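PDB 4XAB: EvdO2 from Micromonospora carbonacea, which is probably a metal-dependent oxygenase of the phytanoyl-CoA dioxygenase family that carries out an oxidative cyclization in the biosynthesis of an orthosomycin antibiotic. Local coordinates for residues E108-G113 with V232-P237; R142-W147 with A206-F211; P70-I75 with I116-R121; T148-A153 with P225-V230. All blocks are in the same frame, centred on the assembly; numbering follows the deposited sequence.

Interaction 1 (E108-G113 with V232-P237); sequences ELEFYG and VFMSAP
Glu110, Phe111 and Tyr112 pair with Met234, Phe233 and Val232 in an antiparallel beta contact, where the start of strand 110-118 lies beside the end of strand 226-234. The short segment axes run 4.7 Å apart at 167°. Two hydrogen-bonded pairs flank the non-hydrogen-bonded pair Phe111–Phe233; Glu110 N donates to Met234 O at 2.8 Å, and Tyr112 N to Val232 O at 3.2 Å. Beyond the ladder, a water accepts from Ala236 N and donates to Glu108 O, joining the ends where the chains part.

On one face, Tyr112 CG sits between its backbone N and carbonyl carbon (chi1 61°), which lays the ring along the sheet over its neighbour. Val232 CB stands 3.9 Å from the ring centroid in a CH-pi contact, its two methyls spread beneath CE1 and CZ; a branched side chain suits this broad surface. Met234 CE comes to the ring edge, 4.3 Å from Tyr112 CE1, and also lies 3.9 Å from Glu110 OE1, an oxygen held in a salt bridge by Arg141. On the other face, Phe111 CB touches Phe233 CD2 at 3.6 Å, while the Phe111 ring leads off to meet Phe91 edge-to-face. Phe233 and Leu109 press on helix 89-102. That helix lies outside and the Val232 side chain, about 8 Å from the nickel, inside, as in the double-stranded beta helix of this oxygenase family.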
loop_
_atom_site.group_PDB
_atom_site.type_symbol
_atom_site.label_atom_id
_atom_site.label_comp_id
_atom_site.label_asym_id
_atom_site.label_seq_id
_atom_site.Cartn_x
_atom_site.Cartn_y
_atom_site.Cartn_z
ATOM N N GLU A 108 -16.967 -5.423 11.456
ATOM C CA GLU A 108 -17.140 -6.180 10.219
ATOM C C GLU A 108 -15.860 -6.274 9.404
ATOM O O GLU A 108 -15.774 -7.053 8.461
ATOM C CB GLU A 108 -18.229 -5.542 9.359
ATOM C CG GLU A 108 -19.632 -5.843 9.822
ATOM C CD GLU A 108 -20.677 -5.047 9.069
ATOM O OE1 GLU A 108 -21.730 -4.739 9.667
ATOM O OE2 GLU A 108 -20.447 -4.729 7.885
ATOM N N LEU A 109 -14.868 -5.463 9.751
ATOM C CA LEU A 109 -13.665 -5.387 8.936
ATOM C C LEU A 109 -12.625 -6.415 9.333
ATOM O O LEU A 109 -12.256 -6.522 10.502
ATOM C CB LEU A 109 -13.052 -3.984 9.020
ATOM C CG LEU A 109 -14.009 -2.867 8.601
ATOM C CD1 LEU A 109 -13.400 -1.505 8.914
ATOM C CD2 LEU A 109 -14.319 -2.987 7.124
ATOM N N GLU A 110 -12.153 -7.167 8.344
ATOM C CA GLU A 110 -10.928 -7.936 8.491
ATOM C C GLU A 110 -9.755 -7.039 8.133
ATOM O O GLU A 110 -9.914 -6.090 7.369
ATOM C CB GLU A 110 -10.958 -9.173 7.600
ATOM C CG GLU A 110 -12.005 -10.178 8.042
ATOM C CD GLU A 110 -12.182 -11.312 7.060
ATOM O OE1 GLU A 110 -11.178 -11.744 6.456
ATOM O OE2 GLU A 110 -13.335 -11.761 6.892
ATOM N N PHE A 111 -8.583 -7.330 8.681
ATOM C CA PHE A 111 -7.445 -6.449 8.454
ATOM C C PHE A 111 -6.111 -7.153 8.580
ATOM O O PHE A 111 -6.005 -8.223 9.179
ATOM C CB PHE A 111 -7.495 -5.263 9.432
ATOM C CG PHE A 111 -7.694 -5.672 10.867
ATOM C CD1 PHE A 111 -8.964 -5.689 11.426
ATOM C CD2 PHE A 111 -6.619 -6.056 11.651
ATOM C CE1 PHE A 111 -9.151 -6.073 12.744
ATOM C CE2 PHE A 111 -6.805 -6.449 12.967
ATOM C CZ PHE A 111 -8.069 -6.452 13.512
ATOM N N TYR A 112 -5.090 -6.536 7.999
ATOM C CA TYR A 112 -3.717 -6.957 8.231
ATOM C C TYR A 112 -2.767 -5.818 7.876
ATOM O O TYR A 112 -3.157 -4.839 7.226
ATOM C CB TYR A 112 -3.379 -8.219 7.424
ATOM C CG TYR A 112 -3.496 -8.050 5.928
ATOM C CD1 TYR A 112 -4.702 -8.288 5.274
ATOM C CD2 TYR A 112 -2.399 -7.656 5.163
ATOM C CE1 TYR A 112 -4.815 -8.128 3.908
ATOM C CE2 TYR A 112 -2.505 -7.497 3.791
ATOM C CZ TYR A 112 -3.714 -7.739 3.174
ATOM O OH TYR A 112 -3.826 -7.583 1.816
ATOM N N GLY A 113 -1.518 -5.958 8.301
ATOM C CA GLY A 113 -0.508 -4.938 8.076
ATOM C C GLY A 113 0.447 -5.345 6.974
ATOM O O GLY A 113 0.509 -6.506 6.581
ATOM N N VAL A 232 -4.552 -2.785 5.608
ATOM C CA VAL A 232 -5.621 -3.181 4.709
ATOM C C VAL A 232 -6.861 -3.542 5.514
ATOM O O VAL A 232 -6.766 -4.263 6.481
ATOM C CB VAL A 232 -5.186 -4.372 3.856
ATOM C CG1 VAL A 232 -6.355 -4.888 3.035
ATOM C CG2 VAL A 232 -4.005 -3.956 2.984
ATOM N N PHE A 233 -8.004 -2.979 5.133
ATOM C CA PHE A 233 -9.277 -3.251 5.791
ATOM C C PHE A 233 -10.248 -3.733 4.734
ATOM O O PHE A 233 -10.357 -3.123 3.664
ATOM C CB PHE A 233 -9.825 -1.992 6.490
ATOM C CG PHE A 233 -8.993 -1.539 7.662
ATOM C CD1 PHE A 233 -8.022 -0.548 7.512
ATOM C CD2 PHE A 233 -9.169 -2.110 8.913
ATOM C CE1 PHE A 233 -7.263 -0.144 8.593
ATOM C CE2 PHE A 233 -8.407 -1.707 9.996
ATOM C CZ PHE A 233 -7.445 -0.718 9.829
ATOM N N MET A 234 -10.976 -4.802 5.031
ATOM C CA MET A 234 -11.833 -5.379 4.010
ATOM C C MET A 234 -13.022 -6.105 4.604
ATOM O O MET A 234 -12.996 -6.521 5.759
ATOM C CB MET A 234 -11.031 -6.339 3.150
ATOM C CG MET A 234 -10.552 -7.532 3.923
ATOM S SD MET A 234 -9.245 -8.366 3.019
ATOM C CE MET A 234 -8.806 -9.652 4.176
ATOM N N SER A 235 -14.056 -6.273 3.789
ATOM C CA SER A 235 -15.236 -7.020 4.207
ATOM C C SER A 235 -14.972 -8.507 4.090
ATOM O O SER A 235 -14.022 -8.928 3.425
ATOM C CB SER A 235 -16.429 -6.657 3.340
ATOM O OG SER A 235 -16.256 -7.218 2.049
ATOM N N ALA A 236 -15.824 -9.297 4.729
ATOM C CA ALA A 236 -15.897 -10.727 4.444
ATOM C C ALA A 236 -16.182 -10.936 2.955
ATOM O O ALA A 236 -16.774 -10.073 2.298
ATOM C CB ALA A 236 -16.976 -11.387 5.297
ATOM N N PRO A 237 -15.764 -12.089 2.413
ATOM C CA PRO A 237 -15.971 -12.334 0.984
ATOM C C PRO A 237 -17.418 -12.689 0.653
ATOM O O PRO A 237 -18.090 -13.330 1.456
ATOM C CB PRO A 237 -15.044 -13.522 0.700
ATOM C CG PRO A 237 -15.008 -14.271 1.978
ATOM C CD PRO A 237 -15.079 -13.215 3.075
HETATM O O HOH W 1 -17.754 -8.076 6.455
#

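Interaction 2 (R142-W147 with A206-F211); sequences RGLSIW and AVVHDF
Phe211 has CG anti to its carbonyl carbon (chi1 -80°), a torsion that swings the ring back over Gly143, and His209, with CG between backbone N and carbonyl carbon (chi1 59°), lays its imidazole beside Ser145. Gly143 CA lies 3.7 Å from the Phe211 ring centroid in a CH-pi contact, and the Leu144 amide passes over the rim of that same face. Gly143, with no side chain, lets the Phe211 ring lie directly on its backbone. An alanine replacing Phe211 would probably uncover the Gly143–Leu144 peptide and leave a gap beside Val232.

Ser145 CB rests over one face of the imidazole, 4.2 Å from the His209 centroid. His209 NE2 bonds to Asp131, a nickel ligand, and ND1 to Tyr162, so this small serine borders a second-shell residue. Water links Ser145 OG to His209 O. The backbone ladder is straightest where Trp147 N reaches Val207 O at 2.8 Å (171°). Val207 CG2 packs against Trp147 CB at 3.6 Å, and on the opposite face Ile146 CG1 lies alongside Val208 CG2 at 3.9 Å. Leu144 and Ile146 face helix 89-102, Trp147 and Val207 meet Leu160 of strand 160-162, and strands 226-234 and 23-26 continue the sheet beyond these two.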
loop_
_atom_site.group_PDB
_atom_site.type_symbol
_atom_site.label_atom_id
_atom_site.label_comp_id
_atom_site.label_asym_id
_atom_site.label_seq_id
_atom_site.Cartn_x
_atom_site.Cartn_y
_atom_site.Cartn_z
ATOM N N ARG A 142 -15.341 -5.835 -0.432
ATOM C CA ARG A 142 -15.146 -4.390 -0.417
ATOM C C ARG A 142 -13.946 -4.097 0.467
ATOM O O ARG A 142 -13.722 -4.769 1.468
ATOM C CB ARG A 142 -16.389 -3.669 0.086
ATOM C CG ARG A 142 -17.609 -3.944 -0.764
ATOM C CD ARG A 142 -18.573 -2.782 -0.767
ATOM N NE ARG A 142 -19.254 -2.617 0.513
ATOM C CZ ARG A 142 -19.146 -1.541 1.285
ATOM N NH1 ARG A 142 -18.383 -0.521 0.911
ATOM N NH2 ARG A 142 -19.815 -1.480 2.428
ATOM N N GLY A 143 -13.155 -3.104 0.113
ATOM C CA GLY A 143 -12.010 -2.846 0.956
ATOM C C GLY A 143 -11.147 -1.715 0.497
ATOM O O GLY A 143 -11.348 -1.135 -0.574
ATOM N N LEU A 144 -10.152 -1.415 1.316
ATOM C CA LEU A 144 -9.231 -0.347 0.978
ATOM C C LEU A 144 -7.911 -0.557 1.696
ATOM O O LEU A 144 -7.772 -1.439 2.562
ATOM C CB LEU A 144 -9.844 1.019 1.328
ATOM C CG LEU A 144 -10.399 1.271 2.741
ATOM C CD1 LEU A 144 -9.298 1.374 3.793
ATOM C CD2 LEU A 144 -11.228 2.553 2.767
ATOM N N SER A 145 -6.946 0.265 1.320
ATOM C CA SER A 145 -5.621 0.283 1.925
ATOM C C SER A 145 -5.315 1.683 2.436
ATOM O O SER A 145 -5.635 2.656 1.772
ATOM C CB SER A 145 -4.546 -0.113 0.916
ATOM O OG SER A 145 -4.722 -1.461 0.516
ATOM N N ILE A 146 -4.676 1.752 3.598
ATOM C CA ILE A 146 -4.203 3.010 4.184
ATOM C C ILE A 146 -2.686 2.919 4.294
ATOM O O ILE A 146 -2.142 2.142 5.093
ATOM C CB ILE A 146 -4.853 3.276 5.566
ATOM C CG1 ILE A 146 -6.370 3.359 5.429
ATOM C CG2 ILE A 146 -4.360 4.583 6.142
ATOM C CD1 ILE A 146 -7.125 3.431 6.770
ATOM N N TRP A 147 -2.027 3.692 3.434
ATOM C CA TRP A 147 -0.586 3.718 3.228
ATOM C C TRP A 147 -0.023 4.887 4.024
ATOM O O TRP A 147 -0.129 6.019 3.573
ATOM C CB TRP A 147 -0.321 3.881 1.720
ATOM C CG TRP A 147 1.076 3.707 1.142
ATOM C CD1 TRP A 147 1.625 2.551 0.642
ATOM C CD2 TRP A 147 2.039 4.746 0.885
ATOM N NE1 TRP A 147 2.887 2.803 0.144
ATOM C CE2 TRP A 147 3.162 4.138 0.279
ATOM C CE3 TRP A 147 2.067 6.122 1.128
ATOM C CZ2 TRP A 147 4.306 4.864 -0.086
ATOM C CZ3 TRP A 147 3.212 6.844 0.761
ATOM C CH2 TRP A 147 4.308 6.210 0.163
ATOM N N ALA A 206 -0.875 9.978 4.970
ATOM C CA ALA A 206 -1.268 8.708 4.358
ATOM C C ALA A 206 -2.068 8.939 3.112
ATOM O O ALA A 206 -2.703 9.979 2.940
ATOM C CB ALA A 206 -2.081 7.841 5.328
ATOM N N VAL A 207 -2.051 7.939 2.235
ATOM C CA VAL A 207 -3.002 7.895 1.157
ATOM C C VAL A 207 -3.859 6.662 1.389
ATOM O O VAL A 207 -3.402 5.642 1.939
ATOM C CB VAL A 207 -2.331 7.848 -0.238
ATOM C CG1 VAL A 207 -1.706 9.196 -0.562
ATOM C CG2 VAL A 207 -1.289 6.764 -0.286
ATOM N N VAL A 208 -5.117 6.809 1.025
ATOM C CA VAL A 208 -6.104 5.734 1.156
ATOM C C VAL A 208 -6.639 5.396 -0.231
ATOM O O VAL A 208 -7.025 6.298 -0.956
ATOM C CB VAL A 208 -7.262 6.173 2.064
ATOM C CG1 VAL A 208 -8.242 5.022 2.287
ATOM C CG2 VAL A 208 -6.713 6.713 3.399
ATOM N N HIS A 209 -6.680 4.120 -0.620
ATOM C CA HIS A 209 -7.287 3.808 -1.915
ATOM C C HIS A 209 -8.074 2.517 -1.914
ATOM O O HIS A 209 -7.747 1.551 -1.218
ATOM C CB HIS A 209 -6.246 3.745 -3.055
ATOM C CG HIS A 209 -5.164 2.727 -2.859
ATOM N ND1 HIS A 209 -3.944 3.041 -2.297
ATOM C CD2 HIS A 209 -5.102 1.413 -3.189
ATOM C CE1 HIS A 209 -3.189 1.957 -2.263
ATOM N NE2 HIS A 209 -3.863 0.959 -2.805
ATOM N N ASP A 210 -9.109 2.538 -2.735
ATOM C CA ASP A 210 -9.986 1.386 -2.954
ATOM C C ASP A 210 -9.239 0.210 -3.596
ATOM O O ASP A 210 -8.253 0.400 -4.301
ATOM C CB ASP A 210 -11.164 1.812 -3.833
ATOM C CG ASP A 210 -12.215 0.722 -3.979
ATOM O OD1 ASP A 210 -12.187 -0.040 -4.974
ATOM O OD2 ASP A 210 -13.066 0.626 -3.084
ATOM N N PHE A 211 -9.716 -1.007 -3.352
ATOM C CA PHE A 211 -9.133 -2.188 -3.969
ATOM C C PHE A 211 -9.085 -2.105 -5.497
ATOM O O PHE A 211 -8.275 -2.793 -6.133
ATOM C CB PHE A 211 -9.922 -3.440 -3.557
ATOM C CG PHE A 211 -9.573 -3.969 -2.193
ATOM C CD1 PHE A 211 -8.519 -3.447 -1.470
ATOM C CD2 PHE A 211 -10.317 -5.002 -1.639
ATOM C CE1 PHE A 211 -8.200 -3.948 -0.213
ATOM C CE2 PHE A 211 -9.995 -5.512 -0.391
ATOM C CZ PHE A 211 -8.940 -4.979 0.322
HETATM O O HOH W 2 -13.529 -2.168 -2.693
HETATM O O HOH W 3 -6.337 -1.087 -1.695
#

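Interaction 3 (P70-I75 with I116-R121); sequences PLLPQI and ILKPPR
Pro73 O accepts the hydrogen bond from Leu117 N at 3.0 Å, nearly straight at 170°. Proline has no amide hydrogen to give in return, so its carbonyl is what it can offer the neighbouring strand. One step on, Gln74 and Ile116 form a non-hydrogen-bonded antiparallel pair at the start of strand 74-76.

The rings of Pro73 and Pro119 come together, Pro73 CD lying 3.6 Å from Pro119 CD. Leu72 holds CG anti to its backbone N (chi1 -171°), which carries the isobutyl group across the end of strand 110-118. Its two branches divide the work: CD2 meets Ile116 CG2 at 3.7 Å, and CD1 touches Lys118 CG at 3.6 Å. The lysine thus lends its aliphatic part to the contact while its NZ makes a weak hydrogen bond to Gly218 O. With an alanine here both branches are gone, and Ile116 CG2 and Lys118 CG would probably be left with a gap between them. Tyr58 touches Pro73, Leu117 and Pro119.

One backbone hydrogen bond joins the segments and Ile75 with Ala115 continues the pairing; otherwise the seam relies mainly on carbon packing, the Pro73 ring also resting on Leu117 O.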
loop_
_atom_site.group_PDB
_atom_site.type_symbol
_atom_site.label_atom_id
_atom_site.label_comp_id
_atom_site.label_asym_id
_atom_site.label_seq_id
_atom_site.Cartn_x
_atom_site.Cartn_y
_atom_site.Cartn_z
ATOM N N PRO A 70 16.228 -7.644 -8.215
ATOM C CA PRO A 70 15.865 -7.360 -6.822
ATOM C C PRO A 70 14.372 -7.117 -6.633
ATOM O O PRO A 70 13.689 -6.615 -7.526
ATOM C CB PRO A 70 16.671 -6.097 -6.492
ATOM C CG PRO A 70 17.052 -5.519 -7.807
ATOM C CD PRO A 70 17.203 -6.680 -8.740
ATOM N N LEU A 71 13.876 -7.509 -5.468
ATOM C CA LEU A 71 12.493 -7.260 -5.104
ATOM C C LEU A 71 12.440 -6.105 -4.138
ATOM O O LEU A 71 13.389 -5.863 -3.399
ATOM C CB LEU A 71 11.859 -8.487 -4.458
ATOM C CG LEU A 71 11.806 -9.795 -5.232
ATOM C CD1 LEU A 71 11.136 -10.851 -4.370
ATOM C CD2 LEU A 71 11.062 -9.614 -6.544
ATOM N N LEU A 72 11.318 -5.402 -4.135
ATOM C CA LEU A 72 11.099 -4.350 -3.161
ATOM C C LEU A 72 11.092 -4.964 -1.768
ATOM O O LEU A 72 10.314 -5.873 -1.507
ATOM C CB LEU A 72 9.776 -3.644 -3.444
ATOM C CG LEU A 72 9.464 -2.376 -2.667
ATOM C CD1 LEU A 72 10.514 -1.330 -2.972
ATOM C CD2 LEU A 72 8.073 -1.892 -3.048
ATOM N N PRO A 73 11.970 -4.491 -0.876
ATOM C CA PRO A 73 11.968 -5.027 0.489
ATOM C C PRO A 73 10.616 -4.847 1.168
ATOM O O PRO A 73 10.112 -3.727 1.279
ATOM C CB PRO A 73 13.050 -4.194 1.194
ATOM C CG PRO A 73 13.953 -3.779 0.096
ATOM C CD PRO A 73 13.072 -3.533 -1.087
ATOM N N GLN A 74 10.025 -5.942 1.616
ATOM C CA GLN A 74 8.736 -5.840 2.271
ATOM C C GLN A 74 8.481 -6.992 3.217
ATOM O O GLN A 74 9.019 -8.087 3.055
ATOM C CB GLN A 74 7.610 -5.735 1.232
ATOM C CG GLN A 74 7.594 -6.795 0.163
ATOM C CD GLN A 74 6.918 -6.311 -1.111
ATOM O OE1 GLN A 74 7.485 -6.396 -2.200
ATOM N NE2 GLN A 74 5.700 -5.798 -0.978
ATOM N N ILE A 75 7.670 -6.715 4.228
ATOM C CA ILE A 75 7.288 -7.708 5.218
ATOM C C ILE A 75 5.771 -7.798 5.285
ATOM O O ILE A 75 5.105 -6.835 5.648
ATOM C CB ILE A 75 7.851 -7.359 6.607
ATOM C CG1 ILE A 75 9.378 -7.273 6.552
ATOM C CG2 ILE A 75 7.410 -8.376 7.633
ATOM C CD1 ILE A 75 10.002 -6.601 7.753
ATOM N N ILE A 116 6.802 -1.809 4.054
ATOM C CA ILE A 116 7.565 -1.605 2.837
ATOM C C ILE A 116 8.713 -0.659 3.114
ATOM O O ILE A 116 8.529 0.371 3.762
ATOM C CB ILE A 116 6.697 -1.010 1.707
ATOM C CG1 ILE A 116 5.531 -1.936 1.371
ATOM C CG2 ILE A 116 7.551 -0.714 0.464
ATOM C CD1 ILE A 116 4.444 -1.237 0.584
ATOM N N LEU A 117 9.904 -1.018 2.640
ATOM C CA LEU A 117 11.017 -0.080 2.627
ATOM C C LEU A 117 11.586 -0.010 1.211
ATOM O O LEU A 117 11.985 -1.029 0.657
ATOM C CB LEU A 117 12.092 -0.501 3.641
ATOM C CG LEU A 117 13.303 0.413 3.843
ATOM C CD1 LEU A 117 13.861 0.222 5.238
ATOM C CD2 LEU A 117 14.389 0.143 2.807
ATOM N N LYS A 118 11.587 1.189 0.629
ATOM C CA LYS A 118 12.236 1.440 -0.655
ATOM C C LYS A 118 13.638 1.941 -0.403
ATOM O O LYS A 118 13.809 3.070 0.057
ATOM C CB LYS A 118 11.484 2.481 -1.487
ATOM C CG LYS A 118 10.116 2.077 -1.940
ATOM C CD LYS A 118 9.549 3.136 -2.873
ATOM C CE LYS A 118 10.353 3.257 -4.152
ATOM N NZ LYS A 118 10.000 2.179 -5.116
ATOM N N PRO A 119 14.644 1.111 -0.712
ATOM C CA PRO A 119 16.050 1.455 -0.492
ATOM C C PRO A 119 16.435 2.716 -1.247
ATOM O O PRO A 119 15.778 3.052 -2.231
ATOM C CB PRO A 119 16.808 0.239 -1.044
ATOM C CG PRO A 119 15.805 -0.846 -1.127
ATOM C CD PRO A 119 14.484 -0.208 -1.344
ATOM N N PRO A 120 17.490 3.411 -0.796
ATOM C CA PRO A 120 18.034 4.521 -1.580
ATOM C C PRO A 120 18.389 4.058 -2.985
ATOM O O PRO A 120 18.900 2.947 -3.146
ATOM C CB PRO A 120 19.301 4.929 -0.810
ATOM C CG PRO A 120 19.141 4.348 0.554
ATOM C CD PRO A 120 18.315 3.108 0.388
ATOM N N ARG A 121 18.085 4.886 -3.976
ATOM C CA ARG A 121 18.420 4.624 -5.373
ATOM C C ARG A 121 17.792 3.353 -5.913
ATOM O O ARG A 121 18.253 2.806 -6.911
ATOM C CB ARG A 121 19.934 4.578 -5.548
ATOM C CG ARG A 121 20.587 5.904 -5.221
ATOM C CD ARG A 121 20.013 6.999 -6.095
ATOM N NE ARG A 121 20.622 8.301 -5.833
ATOM C CZ ARG A 121 20.395 9.383 -6.569
ATOM N NH1 ARG A 121 19.573 9.312 -7.611
ATOM N NH2 ARG A 121 20.987 10.530 -6.270
#

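Interaction 4 (T148-A153 with P225-V230); sequences TTLDEA and PRRAYV
Asp151 and Arg227 meet in a side-on salt bridge, with carboxylate and guanidinium only 11° from coplanar. Arg227 NH2 donates to Asp151 OD1 at 2.8 Å and Arg227 NE to Asp151 OD2 at 2.9 Å, each oxygen using its syn lone pair. The anti lone pair of Asp151 OD2 takes the backbone Arg227 N, also at 2.8 Å, so two donors grip this oxygen and fix the carboxylate's rotation. The bend of Arg227 at chi3 (-70°) folds the guanidinium back to this position.

Next door, Arg226 NH1 donates to Glu152 O at 2.8 Å from above the carbonyl plane, and a water joins the same nitrogen to Glu152 OE1. Leu150 crosses Arg227 at about a right angle, covering its CB, and its N bonds to Arg227 O at 2.9 Å.

Framing these groups, Thr148 and Tyr229 exchange two backbone bonds, and Thr149 OG1 donates to Asp151 O at 2.6 Å, pinning the chain. Farther out, Leu150 and Tyr229 rest on Tyr42 of helix 32-45, and Thr148 OG1 bonds to His90. With both oxygens taken by arginine donors, Asp151 is likely to stay ionised, its charge adding to backbone bonds that hold residues 150-152 to strand 226-234.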
loop_
_atom_site.group_PDB
_atom_site.type_symbol
_atom_site.label_atom_id
_atom_site.label_comp_id
_atom_site.label_asym_id
_atom_site.label_seq_id
_atom_site.Cartn_x
_atom_site.Cartn_y
_atom_site.Cartn_z
ATOM N N THR A 148 0.529 4.623 5.208
ATOM C CA THR A 148 1.062 5.697 6.060
ATOM C C THR A 148 2.558 5.788 5.838
ATOM O O THR A 148 3.264 4.787 5.989
ATOM C CB THR A 148 0.799 5.445 7.560
ATOM O OG1 THR A 148 -0.609 5.362 7.806
ATOM C CG2 THR A 148 1.423 6.556 8.427
ATOM N N THR A 149 3.056 6.965 5.482
ATOM C CA THR A 149 4.485 7.070 5.210
ATOM C C THR A 149 5.226 7.481 6.477
ATOM O O THR A 149 4.705 8.239 7.295
ATOM C CB THR A 149 4.773 8.059 4.065
ATOM O OG1 THR A 149 6.164 8.030 3.741
ATOM C CG2 THR A 149 4.352 9.498 4.436
ATOM N N LEU A 150 6.434 6.947 6.649
ATOM C CA LEU A 150 7.285 7.303 7.783
ATOM C C LEU A 150 8.251 8.411 7.399
ATOM O O LEU A 150 8.935 8.983 8.252
ATOM C CB LEU A 150 8.084 6.088 8.276
ATOM C CG LEU A 150 7.331 4.821 8.654
ATOM C CD1 LEU A 150 8.240 3.882 9.462
ATOM C CD2 LEU A 150 6.054 5.151 9.411
ATOM N N ASP A 151 8.307 8.693 6.100
ATOM C CA ASP A 151 9.274 9.621 5.530
ATOM C C ASP A 151 8.552 10.583 4.608
ATOM O O ASP A 151 7.416 10.308 4.212
ATOM C CB ASP A 151 10.347 8.860 4.746
ATOM C CG ASP A 151 11.108 7.883 5.611
ATOM O OD1 ASP A 151 11.857 8.344 6.488
ATOM O OD2 ASP A 151 10.946 6.658 5.432
ATOM N N GLU A 152 9.195 11.696 4.254
ATOM C CA GLU A 152 8.684 12.479 3.136
ATOM C C GLU A 152 8.502 11.550 1.936
ATOM O O GLU A 152 9.377 10.729 1.641
ATOM C CB GLU A 152 9.619 13.639 2.761
ATOM C CG GLU A 152 9.051 14.464 1.605
ATOM C CD GLU A 152 9.884 15.679 1.243
ATOM O OE1 GLU A 152 11.105 15.681 1.503
ATOM O OE2 GLU A 152 9.309 16.636 0.679
ATOM N N ALA A 153 7.372 11.676 1.254
ATOM C CA ALA A 153 7.139 10.939 0.028
ATOM C C ALA A 153 6.933 11.923 -1.110
ATOM O O ALA A 153 6.010 12.729 -1.081
ATOM C CB ALA A 153 5.947 10.029 0.165
ATOM N N PRO A 225 16.257 6.017 2.373
ATOM C CA PRO A 225 15.198 5.004 2.297
ATOM C C PRO A 225 13.843 5.652 2.511
ATOM O O PRO A 225 13.755 6.683 3.177
ATOM C CB PRO A 225 15.531 4.034 3.442
ATOM C CG PRO A 225 16.884 4.469 3.966
ATOM C CD PRO A 225 17.030 5.908 3.619
ATOM N N ARG A 226 12.800 5.067 1.933
ATOM C CA ARG A 226 11.454 5.576 2.089
ATOM C C ARG A 226 10.567 4.451 2.575
ATOM O O ARG A 226 10.433 3.430 1.899
ATOM C CB ARG A 226 10.935 6.139 0.774
ATOM C CG ARG A 226 11.904 7.108 0.138
ATOM C CD ARG A 226 11.876 8.442 0.862
ATOM N NE ARG A 226 13.008 9.255 0.454
ATOM C CZ ARG A 226 13.078 10.568 0.620
ATOM N NH1 ARG A 226 12.070 11.217 1.185
ATOM N NH2 ARG A 226 14.153 11.227 0.218
ATOM N N ARG A 227 9.987 4.639 3.754
ATOM C CA ARG A 227 9.246 3.579 4.437
ATOM C C ARG A 227 7.758 3.866 4.509
ATOM O O ARG A 227 7.340 4.998 4.724
ATOM C CB ARG A 227 9.808 3.385 5.847
ATOM C CG ARG A 227 11.289 3.023 5.849
ATOM C CD ARG A 227 11.964 3.388 7.164
ATOM N NE ARG A 227 12.092 4.832 7.363
ATOM C CZ ARG A 227 12.707 5.379 8.411
ATOM N NH1 ARG A 227 13.238 4.600 9.346
ATOM N NH2 ARG A 227 12.789 6.701 8.529
ATOM N N ALA A 228 6.951 2.826 4.328
ATOM C CA ALA A 228 5.509 2.970 4.446
ATOM C C ALA A 228 4.978 1.828 5.280
ATOM O O ALA A 228 5.512 0.718 5.242
ATOM C CB ALA A 228 4.842 2.988 3.066
ATOM N N TYR A 229 3.938 2.109 6.055
ATOM C CA TYR A 229 3.243 1.088 6.814
ATOM C C TYR A 229 1.824 1.055 6.282
ATOM O O TYR A 229 1.120 2.067 6.307
ATOM C CB TYR A 229 3.268 1.385 8.309
ATOM C CG TYR A 229 2.466 0.425 9.158
ATOM C CD1 TYR A 229 2.790 -0.925 9.209
ATOM C CD2 TYR A 229 1.401 0.870 9.929
ATOM C CE1 TYR A 229 2.070 -1.804 9.993
ATOM C CE2 TYR A 229 0.675 -0.005 10.721
ATOM C CZ TYR A 229 1.015 -1.336 10.749
ATOM O OH TYR A 229 0.302 -2.218 11.529
ATOM N N VAL A 230 1.422 -0.096 5.764
ATOM C CA VAL A 230 0.153 -0.195 5.067
ATOM C C VAL A 230 -0.810 -1.026 5.895
ATOM O O VAL A 230 -0.469 -2.117 6.347
ATOM C CB VAL A 230 0.314 -0.838 3.663
ATOM C CG1 VAL A 230 -1.018 -0.854 2.946
ATOM C CG2 VAL A 230 1.348 -0.076 2.835
HETATM O O HOH W 4 -1.300 2.670 7.655
HETATM O O HOH W 5 12.616 13.910 0.457
#

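All four contacts belong to one curled antiparallel sheet. Strand 226-234 is shared by interactions 1 and 4, whose centres are 22 Å apart on opposite sides of the chain's centre; strand 139-149 serves interactions 2 and 4, and strand 110-118 interactions 1 and 3. Interactions 1 and 2 touch through Phe233 O and Leu144 N, interactions 3 and 4 through Lys118 N and Arg226 O. Along the chain interaction 3 closes before interactions 2 and 4 open, and both of these lie within the span of interaction 1. Distant sequence is thus stitched into one double-stranded beta helix framework near the nickel held by His129, Asp131 and His215.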